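Putative SnoaL-like polyketide cyclase (Jannaschia sp., PDB 3KKG) is of unproven function but, as a SnoaL-like member of the NTF2 superfamily, probably acts on a small molecule, perhaps as a polyketide cyclase. Local coordinates at residues Q10-V15 and V78-D83; V32-M37 and G53-I58; Q88-G93 and D110-T115. One frame throughout, in Å; residues are numbered along the deposited sequence. Where two conformers were deposited one is given.

Contact 1: residues Q10-V15 and V78-D83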
loop_
_atom_site.group_PDB
_atom_site.type_symbol
_atom_site.label_atom_id
_atom_site.label_comp_id
_atom_site.label_asym_id
_atom_site.label_seq_id
_atom_site.Cartn_x
_atom_site.Cartn_y
_atom_site.Cartn_z
ATOM N N GLN A 10 6.216 21.065 5.258
ATOM C CA GLN A 10 5.574 21.056 6.573
ATOM C C GLN A 10 4.651 19.849 6.745
ATOM O O GLN A 10 4.613 19.231 7.812
ATOM C CB GLN A 10 4.820 22.342 6.848
ATOM C CG GLN A 10 4.295 22.393 8.297
ATOM C CD GLN A 10 5.401 22.249 9.348
ATOM O OE1 GLN A 10 6.286 23.125 9.442
ATOM N NE2 GLN A 10 5.370 21.158 10.126
ATOM N N ASN A 11 3.979 19.459 5.653
ATOM C CA ASN A 11 3.121 18.278 5.700
ATOM C C ASN A 11 3.973 17.068 6.043
ATOM O O ASN A 11 3.560 16.211 6.855
ATOM C CB ASN A 11 2.463 18.095 4.353
ATOM C CG ASN A 11 1.215 18.975 4.162
ATOM O OD1 ASN A 11 0.726 19.606 5.089
ATOM N ND2 ASN A 11 0.693 18.964 2.918
ATOM N N VAL A 12 5.147 16.952 5.388
ATOM C CA VAL A 12 6.044 15.821 5.666
ATOM C C VAL A 12 6.541 15.814 7.105
ATOM O O VAL A 12 6.589 14.776 7.780
ATOM C CB VAL A 12 7.212 15.765 4.646
ATOM C CG1 VAL A 12 8.263 14.739 5.093
ATOM C CG2 VAL A 12 6.668 15.358 3.240
ATOM N N GLU A 13 6.974 16.990 7.537
ATOM C CA GLU A 13 7.473 17.088 8.909
ATOM C C GLU A 13 6.409 16.646 9.921
ATOM O O GLU A 13 6.673 15.879 10.885
ATOM C CB GLU A 13 7.976 18.502 9.198
ATOM C CG GLU A 13 9.247 18.880 8.386
ATOM C CD GLU A 13 9.756 20.298 8.678
ATOM O OE1 GLU A 13 9.515 20.786 9.799
ATOM O OE2 GLU A 13 10.462 20.871 7.828
ATOM N N THR A 14 5.201 17.124 9.723
ATOM C CA THR A 14 4.083 16.763 10.596
ATOM C C THR A 14 3.809 15.262 10.560
ATOM O O THR A 14 3.684 14.630 11.627
ATOM C CB THR A 14 2.854 17.594 10.228
ATOM O OG1 THR A 14 3.131 18.966 10.544
ATOM C CG2 THR A 14 1.547 17.091 10.928
ATOM N N VAL A 15 3.734 14.679 9.371
ATOM C CA VAL A 15 3.476 13.248 9.271
ATOM C C VAL A 15 4.588 12.385 9.860
ATOM O O VAL A 15 4.346 11.371 10.533
ATOM C CB VAL A 15 3.221 12.841 7.797
ATOM C CG1 VAL A 15 3.396 11.373 7.634
ATOM C CG2 VAL A 15 1.853 13.365 7.364
ATOM N N VAL A 78 9.618 8.540 1.469
ATOM C CA VAL A 78 8.590 9.530 1.681
ATOM C C VAL A 78 8.334 10.207 0.310
ATOM O O VAL A 78 9.278 10.683 -0.351
ATOM C CB VAL A 78 8.983 10.583 2.684
ATOM C CG1 VAL A 78 7.923 11.661 2.819
ATOM C CG2 VAL A 78 9.346 9.890 4.033
ATOM N N THR A 79 7.081 10.239 -0.089
ATOM C CA THR A 79 6.662 10.896 -1.307
ATOM C C THR A 79 5.549 11.828 -0.973
ATOM O O THR A 79 4.498 11.398 -0.458
ATOM C CB THR A 79 6.260 9.840 -2.332
ATOM O OG1 THR A 79 7.442 9.149 -2.736
ATOM C CG2 THR A 79 5.557 10.435 -3.608
ATOM N N VAL A 80 5.678 13.092 -1.331
ATOM C CA VAL A 80 4.623 14.049 -1.069
ATOM C C VAL A 80 4.270 14.808 -2.326
ATOM O O VAL A 80 5.151 15.227 -3.057
ATOM C CB VAL A 80 5.014 15.068 0.071
ATOM C CG1 VAL A 80 6.319 15.784 -0.273
ATOM C CG2 VAL A 80 3.905 16.084 0.342
ATOM N N GLU A 81 2.967 15.002 -2.537
ATOM C CA GLU A 81 2.438 15.947 -3.527
ATOM C C GLU A 81 1.292 16.693 -2.884
ATOM O O GLU A 81 0.247 16.116 -2.538
ATOM C CB GLU A 81 1.970 15.239 -4.780
ATOM C CG GLU A 81 1.635 16.245 -5.880
ATOM C CD GLU A 81 1.254 15.651 -7.189
ATOM O OE1 GLU A 81 0.950 14.458 -7.282
ATOM O OE2 GLU A 81 1.148 16.465 -8.151
ATOM N N GLY A 82 1.507 17.961 -2.661
ATOM C CA GLY A 82 0.499 18.784 -1.997
ATOM C C GLY A 82 0.123 18.248 -0.627
ATOM O O GLY A 82 0.997 18.044 0.211
ATOM N N ASP A 83 -1.178 17.994 -0.442
ATOM C CA ASP A 83 -1.706 17.516 0.824
ATOM C C ASP A 83 -1.759 15.963 0.944
ATOM O O ASP A 83 -2.414 15.418 1.820
ATOM C CB ASP A 83 -3.081 18.153 1.073
ATOM C CG ASP A 83 -2.983 19.559 1.569
ATOM O OD1 ASP A 83 -2.003 19.925 2.264
ATOM O OD2 ASP A 83 -3.924 20.344 1.311
HETATM O O HOH W 1 -1.643 20.937 4.789
#
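N11 reaches off its helix to the turn at G82 and D83, and its amide nitrogen does most of the polar work here. CG sits beside the backbone N, anti to the carbonyl carbon (chi1 -82°), which turns the amide toward the turn. ND2 then gives a hydrogen to each of two acceptors. N11 ND2 bonds to G82 O at 2.9 Å, with the acceptor almost in the amide plane and the donor lying well above the plane of the peptide carbonyl. The other bond, straighter at 161°, ends on D83 OD1, where it meets the anti lone pair. The amide and carboxylate planes stand 47° apart. A water completes a small ring, donating to N11 OD1 and to D83 OD1, each at 2.7 Å, so that D83 OD1 is held from two directions. In the NTF2-like fold to which this chain belongs, helices pack against a curved sheet, and here helix 6-16 packs against strand 72-81, the outermost strand on its side of the sheet within the chain. The backbone of that strand also meets the second subunit, where V80 N bonds to E81 OE1 of the neighbouring copy. A leucine in place of N11 would fill much the same volume but would probably leave G82 O and D83 OD1 without their helix donor and D83 free to turn. At the next residue the chemistry becomes apolar. V12 sends its two methyls to different valines: V12 CG1 meets V78 CG1 tip to tip at 3.8 Å, whereas V12 CG2 crosses V80 at a slant and rests 3.6 Å from V80 CG1. In V80 that methyl lies between the backbone N and the carbonyl carbon (chi1 56°), facing the helix alongside CB.

Contact 2: residues V32-M37 and G53-I58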
loop_
_atom_site.group_PDB
_atom_site.type_symbol
_atom_site.label_atom_id
_atom_site.label_comp_id
_atom_site.label_asym_id
_atom_site.label_seq_id
_atom_site.Cartn_x
_atom_site.Cartn_y
_atom_site.Cartn_z
ATOM N N VAL A 32 0.438 12.910 20.679
ATOM C CA VAL A 32 0.968 13.344 19.377
ATOM C C VAL A 32 -0.144 13.199 18.311
ATOM O O VAL A 32 -0.352 14.064 17.470
ATOM C CB VAL A 32 2.248 12.556 18.940
ATOM C CG1 VAL A 32 2.670 12.945 17.493
ATOM C CG2 VAL A 32 3.401 12.785 19.929
ATOM N N TRP A 33 -0.854 12.080 18.344
ATOM C CA TRP A 33 -1.995 11.924 17.451
ATOM C C TRP A 33 -3.032 13.046 17.663
ATOM O O TRP A 33 -3.535 13.631 16.710
ATOM C CB TRP A 33 -2.650 10.555 17.628
ATOM C CG TRP A 33 -1.962 9.419 16.927
ATOM C CD1 TRP A 33 -0.630 9.182 16.877
ATOM C CD2 TRP A 33 -2.581 8.365 16.184
ATOM N NE1 TRP A 33 -0.373 8.057 16.124
ATOM C CE2 TRP A 33 -1.547 7.538 15.693
ATOM C CE3 TRP A 33 -3.904 8.042 15.860
ATOM C CZ2 TRP A 33 -1.796 6.404 14.928
ATOM C CZ3 TRP A 33 -4.143 6.935 15.095
ATOM C CH2 TRP A 33 -3.110 6.116 14.669
ATOM N N ARG A 34 -3.335 13.358 18.921
ATOM C CA ARG A 34 -4.330 14.401 19.209
ATOM C C ARG A 34 -3.918 15.790 18.729
ATOM O O ARG A 34 -4.769 16.582 18.349
ATOM C CB ARG A 34 -4.676 14.430 20.693
ATOM C CG ARG A 34 -5.389 13.175 21.146
ATOM C CD ARG A 34 -5.737 13.197 22.610
ATOM N NE ARG A 34 -6.361 11.929 23.011
ATOM C CZ ARG A 34 -5.832 11.036 23.851
ATOM N NH1 ARG A 34 -4.658 11.227 24.442
ATOM N NH2 ARG A 34 -6.495 9.925 24.108
ATOM N N GLU A 35 -2.622 16.076 18.711
ATOM C CA GLU A 35 -2.146 17.354 18.167
ATOM C C GLU A 35 -1.977 17.397 16.646
ATOM O O GLU A 35 -1.941 18.465 16.049
ATOM C CB GLU A 35 -0.877 17.803 18.863
ATOM C CG GLU A 35 0.387 17.011 18.661
ATOM C CD GLU A 35 1.508 17.533 19.590
ATOM O OE1 GLU A 35 1.808 18.742 19.516
ATOM O OE2 GLU A 35 2.046 16.758 20.419
ATOM N N THR A 36 -1.909 16.229 16.016
ATOM C CA THR A 36 -1.637 16.103 14.576
ATOM C C THR A 36 -2.895 15.893 13.717
ATOM O O THR A 36 -3.010 16.373 12.589
ATOM C CB THR A 36 -0.675 14.883 14.391
ATOM O OG1 THR A 36 0.546 15.177 15.101
ATOM C CG2 THR A 36 -0.305 14.662 12.929
HETATM N N MSE A 37 -3.790 15.037 14.222
HETATM C CA MSE A 37 -5.033 14.669 13.516
HETATM C C MSE A 37 -6.162 15.629 13.908
HETATM O O MSE A 37 -6.183 16.166 15.026
HETATM C CB MSE A 37 -5.481 13.243 13.875
HETATM C CG MSE A 37 -4.795 12.102 13.132
HETATM SE SE MSE A 37 -2.881 11.818 13.593
HETATM C CE MSE A 37 -2.718 9.977 12.917
ATOM N N GLY A 53 -13.347 9.262 13.670
ATOM C CA GLY A 53 -13.117 9.974 14.919
ATOM C C GLY A 53 -11.760 9.690 15.505
ATOM O O GLY A 53 -11.308 8.571 15.510
ATOM N N ILE A 54 -11.111 10.720 16.037
ATOM C CA ILE A 54 -9.745 10.573 16.526
ATOM C C ILE A 54 -9.615 9.597 17.710
ATOM O O ILE A 54 -8.701 8.773 17.737
ATOM C CB ILE A 54 -9.116 11.968 16.861
ATOM C CG1 ILE A 54 -7.628 11.821 17.209
ATOM C CG2 ILE A 54 -9.909 12.698 17.952
ATOM C CD1 ILE A 54 -6.778 11.123 16.139
ATOM N N GLU A 55 -10.526 9.657 18.682
ATOM C CA GLU A 55 -10.412 8.743 19.813
ATOM C C GLU A 55 -10.640 7.293 19.396
ATOM O O GLU A 55 -9.948 6.380 19.883
ATOM C CB GLU A 55 -11.371 9.115 20.918
ATOM C CG GLU A 55 -11.041 10.443 21.567
ATOM C CD GLU A 55 -9.622 10.515 22.060
ATOM O OE1 GLU A 55 -9.141 9.521 22.632
ATOM O OE2 GLU A 55 -8.978 11.569 21.867
ATOM N N GLN A 56 -11.587 7.100 18.477
ATOM C CA GLN A 56 -11.869 5.762 17.913
ATOM C C GLN A 56 -10.664 5.241 17.152
ATOM O O GLN A 56 -10.272 4.065 17.283
ATOM C CB GLN A 56 -13.085 5.828 17.004
ATOM C CG GLN A 56 -14.408 6.121 17.747
ATOM C CD GLN A 56 -14.718 7.613 17.947
ATOM O OE1 GLN A 56 -13.877 8.482 17.760
ATOM N NE2 GLN A 56 -15.948 7.900 18.389
ATOM N N ALA A 57 -10.065 6.121 16.361
ATOM C CA ALA A 57 -8.895 5.723 15.599
ATOM C C ALA A 57 -7.685 5.428 16.493
ATOM O O ALA A 57 -6.910 4.492 16.258
ATOM C CB ALA A 57 -8.544 6.810 14.595
ATOM N N ILE A 58 -7.497 6.231 17.522
ATOM C CA ILE A 58 -6.497 5.944 18.522
ATOM C C ILE A 58 -6.709 4.593 19.210
ATOM O O ILE A 58 -5.773 3.832 19.391
ATOM C CB ILE A 58 -6.448 7.098 19.588
ATOM C CG1 ILE A 58 -5.759 8.336 19.007
ATOM C CG2 ILE A 58 -5.742 6.669 20.910
ATOM C CD1 ILE A 58 -5.847 9.543 19.944
#
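Helices laid over a curved sheet are the hallmark of the NTF2-like fold, and helices 29-36 and 54-67 are neighbours in that helical layer, W33 meeting I58 and R34 meeting E55 between them. The axes of their segments approach to 10.5 Å and run roughly antiparallel, at 144°. Toward the interior the contact is apolar. The W33 and I58 side chains pass alongside with their ends pointing opposite ways, bringing W33 CE3 to 3.7 Å from I58 CG1, while one conformer of I54 puts CD1 at the edge of the indole. A57 approaches the same ring near CZ3, its carbonyl O closer than its CB. W33 is also held from outside the pair, its NE1 bonding to G22 O and its ring standing edge-to-face with W29. Further out the pairing is ionic. R34 runs extended from CG to NE, crossing I58 at about a right angle, so that I58 CD1 lies over one face of the guanidinium, and D31 gives this arginine a second carboxylate at NH1. E55, bent at its second torsion (chi2 -54°), turns its carboxylate to meet the arginine side-on, the two flat groups being nearly coplanar. Both oxygens use their syn lone pairs: R34 NE bonds to E55 OE2 at 2.9 Å, and R34 NH2 to E55 OE1 at 3.1 Å, almost straight at 175°.

Contact 3: residues Q88-G93 and D110-T115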
loop_
_atom_site.group_PDB
_atom_site.type_symbol
_atom_site.label_atom_id
_atom_site.label_comp_id
_atom_site.label_asym_id
_atom_site.label_seq_id
_atom_site.Cartn_x
_atom_site.Cartn_y
_atom_site.Cartn_z
ATOM N N GLN A 88 6.540 4.854 3.007
ATOM C CA GLN A 88 6.795 3.412 2.997
ATOM C C GLN A 88 7.796 3.105 4.092
ATOM O O GLN A 88 8.767 3.851 4.293
ATOM C CB GLN A 88 7.402 3.012 1.701
ATOM C CG GLN A 88 6.471 3.170 0.464
ATOM C CD GLN A 88 7.101 2.574 -0.753
ATOM O OE1 GLN A 88 7.247 1.370 -0.823
ATOM N NE2 GLN A 88 7.489 3.391 -1.678
ATOM N N ALA A 89 7.602 1.981 4.766
ATOM C CA ALA A 89 8.432 1.643 5.895
ATOM C C ALA A 89 8.608 0.147 5.939
ATOM O O ALA A 89 8.035 -0.596 5.138
ATOM C CB ALA A 89 7.864 2.210 7.249
ATOM N N ARG A 90 9.492 -0.292 6.828
ATOM C CA ARG A 90 9.527 -1.699 7.202
ATOM C C ARG A 90 9.291 -1.847 8.683
ATOM O O ARG A 90 9.706 -1.025 9.484
ATOM C CB ARG A 90 10.794 -2.384 6.769
ATOM C CG ARG A 90 10.912 -2.532 5.253
ATOM C CD ARG A 90 12.065 -3.451 4.900
ATOM N NE ARG A 90 11.734 -4.864 5.160
ATOM C CZ ARG A 90 11.044 -5.653 4.316
ATOM N NH1 ARG A 90 10.666 -5.183 3.139
ATOM N NH2 ARG A 90 10.777 -6.927 4.600
ATOM N N LEU A 91 8.564 -2.890 9.011
ATOM C CA LEU A 91 8.186 -3.221 10.385
ATOM C C LEU A 91 8.874 -4.506 10.803
ATOM O O LEU A 91 8.834 -5.484 10.056
ATOM C CB LEU A 91 6.681 -3.502 10.467
ATOM C CG LEU A 91 5.792 -2.370 10.026
ATOM C CD1 LEU A 91 4.296 -2.791 10.130
ATOM C CD2 LEU A 91 6.039 -1.112 10.825
ATOM N N THR A 92 9.403 -4.484 12.017
ATOM C CA THR A 92 10.006 -5.673 12.596
ATOM C C THR A 92 9.610 -5.781 14.052
ATOM O O THR A 92 9.687 -4.838 14.814
ATOM C CB THR A 92 11.530 -5.692 12.477
ATOM O OG1 THR A 92 12.047 -4.496 13.055
ATOM C CG2 THR A 92 11.952 -5.800 11.012
ATOM N N GLY A 93 9.269 -7.003 14.476
ATOM C CA GLY A 93 9.016 -7.264 15.888
ATOM C C GLY A 93 8.251 -8.537 16.083
ATOM O O GLY A 93 7.873 -9.215 15.158
ATOM N N ASP A 110 8.711 -9.370 9.676
ATOM C CA ASP A 110 9.629 -8.437 9.013
ATOM C C ASP A 110 8.943 -8.152 7.667
ATOM O O ASP A 110 9.037 -8.959 6.743
ATOM C CB ASP A 110 10.993 -9.102 8.787
ATOM C CG ASP A 110 12.005 -8.187 8.129
ATOM O OD1 ASP A 110 11.647 -7.119 7.663
ATOM O OD2 ASP A 110 13.204 -8.579 8.149
ATOM N N VAL A 111 8.206 -7.040 7.585
ATOM C CA VAL A 111 7.359 -6.748 6.436
ATOM C C VAL A 111 7.444 -5.288 5.995
ATOM O O VAL A 111 7.589 -4.410 6.835
ATOM C CB VAL A 111 5.860 -7.122 6.687
ATOM C CG1 VAL A 111 5.683 -8.647 6.687
ATOM C CG2 VAL A 111 5.320 -6.448 7.968
ATOM N N PRO A 112 7.290 -5.049 4.705
ATOM C CA PRO A 112 7.128 -3.674 4.206
ATOM C C PRO A 112 5.713 -3.199 4.462
ATOM O O PRO A 112 4.770 -4.004 4.570
ATOM C CB PRO A 112 7.429 -3.817 2.719
ATOM C CG PRO A 112 6.805 -5.174 2.375
ATOM C CD PRO A 112 7.092 -6.036 3.623
ATOM N N ASP A 113 5.519 -1.894 4.458
ATOM C CA ASP A 113 4.190 -1.336 4.541
ATOM C C ASP A 113 4.135 -0.040 3.782
ATOM O O ASP A 113 5.156 0.463 3.267
ATOM C CB ASP A 113 3.711 -1.263 5.948
ATOM C CG ASP A 113 4.273 -0.160 6.760
ATOM O OD1 ASP A 113 5.083 0.648 6.276
ATOM O OD2 ASP A 113 3.935 -0.104 7.975
ATOM N N VAL A 114 2.964 0.537 3.729
ATOM C CA VAL A 114 2.742 1.870 3.126
ATOM C C VAL A 114 1.568 2.526 3.821
ATOM O O VAL A 114 0.535 1.914 4.100
ATOM C CB VAL A 114 2.533 1.776 1.626
ATOM C CG1 VAL A 114 1.350 0.934 1.253
ATOM C CG2 VAL A 114 2.378 3.212 1.054
ATOM N N THR A 115 1.755 3.790 4.243
ATOM C CA THR A 115 0.730 4.608 4.885
ATOM C C THR A 115 0.492 5.805 4.007
ATOM O O THR A 115 1.479 6.487 3.639
ATOM C CB THR A 115 1.147 4.993 6.326
ATOM O OG1 THR A 115 1.710 3.822 6.981
ATOM C CG2 THR A 115 -0.002 5.523 7.123
HETATM O O HOH W 2 6.519 -0.580 1.013
HETATM O O HOH W 3 13.543 -5.262 7.708
#
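R90 bends back across the neighbouring strand to meet P112 and D110, and in one of its two conformers it can be followed atom by atom. R90 CB passes V111 O at 3.8 Å, and CG continues over the backbone to P112 CA. A bend at the third torsion (chi3 75°) then lays the guanidinium down on the strand, with V111 C beneath the centre of one face and P112 N nearer its rim. R90 NH1 settles on the proline ring, 3.5 Å from P112 CB. R90 NH2 forms a salt bridge with D110 OD1 at 3.2 Å. NE adds a weak bond to the same oxygen. The two charged groups do not face each other squarely: their planes are 69° apart, and the oxygen, near the guanidinium plane, is approached from above its own carboxylate. A water spans the pair, accepting from R90 NE and donating to D110 OD1. Beneath these side chains the strands run antiparallel. A89 with D113 and L91 with V111 are the hydrogen-bonded pairs, the shortest bond being L91 N to V111 O at 2.8 Å. P112, which has no N-H to give, falls opposite R90 in a non-hydrogen-bonded pair. On the other face D113 OD1 lies 3.3 Å from A89 CB, whereas D113 OD2 lies 3.5 Å from L91 CD1 and is hydrogen-bonded to Y129 OH. Q88 OE1 bonds to R128 of the second subunit. One face partly covered by that subunit, through Q88, P112 and V114, and the other, carrying L91 and D113 with W23 and Y129 nearby, turned to the interior is consistent with the curved sheet of NTF2-like proteins, whose concave side commonly lines a ligand pocket.

Contact 3 is the most buried of the three and joins neighbouring strands of the sheet, so backbone bonds carry it; its salt bridge lies at the more exposed end. Contacts 1 and 2, both partly buried, depend on side chains: contact 1 sets a helix on a strand through valines and an asparagine bound to a turn, whereas contact 2 joins two helices by aromatic packing inside and an ion pair outside. Contacts 1 and 3 reach adjacent strands, 72-81 and 84-94, and both touch the second subunit, which contact 2 does not. Contacts 1 and 2 meet directly, T14 CG2 packing on T36 CG2 at 3.7 Å, while contacts 2 and 3 flank the chain's centre.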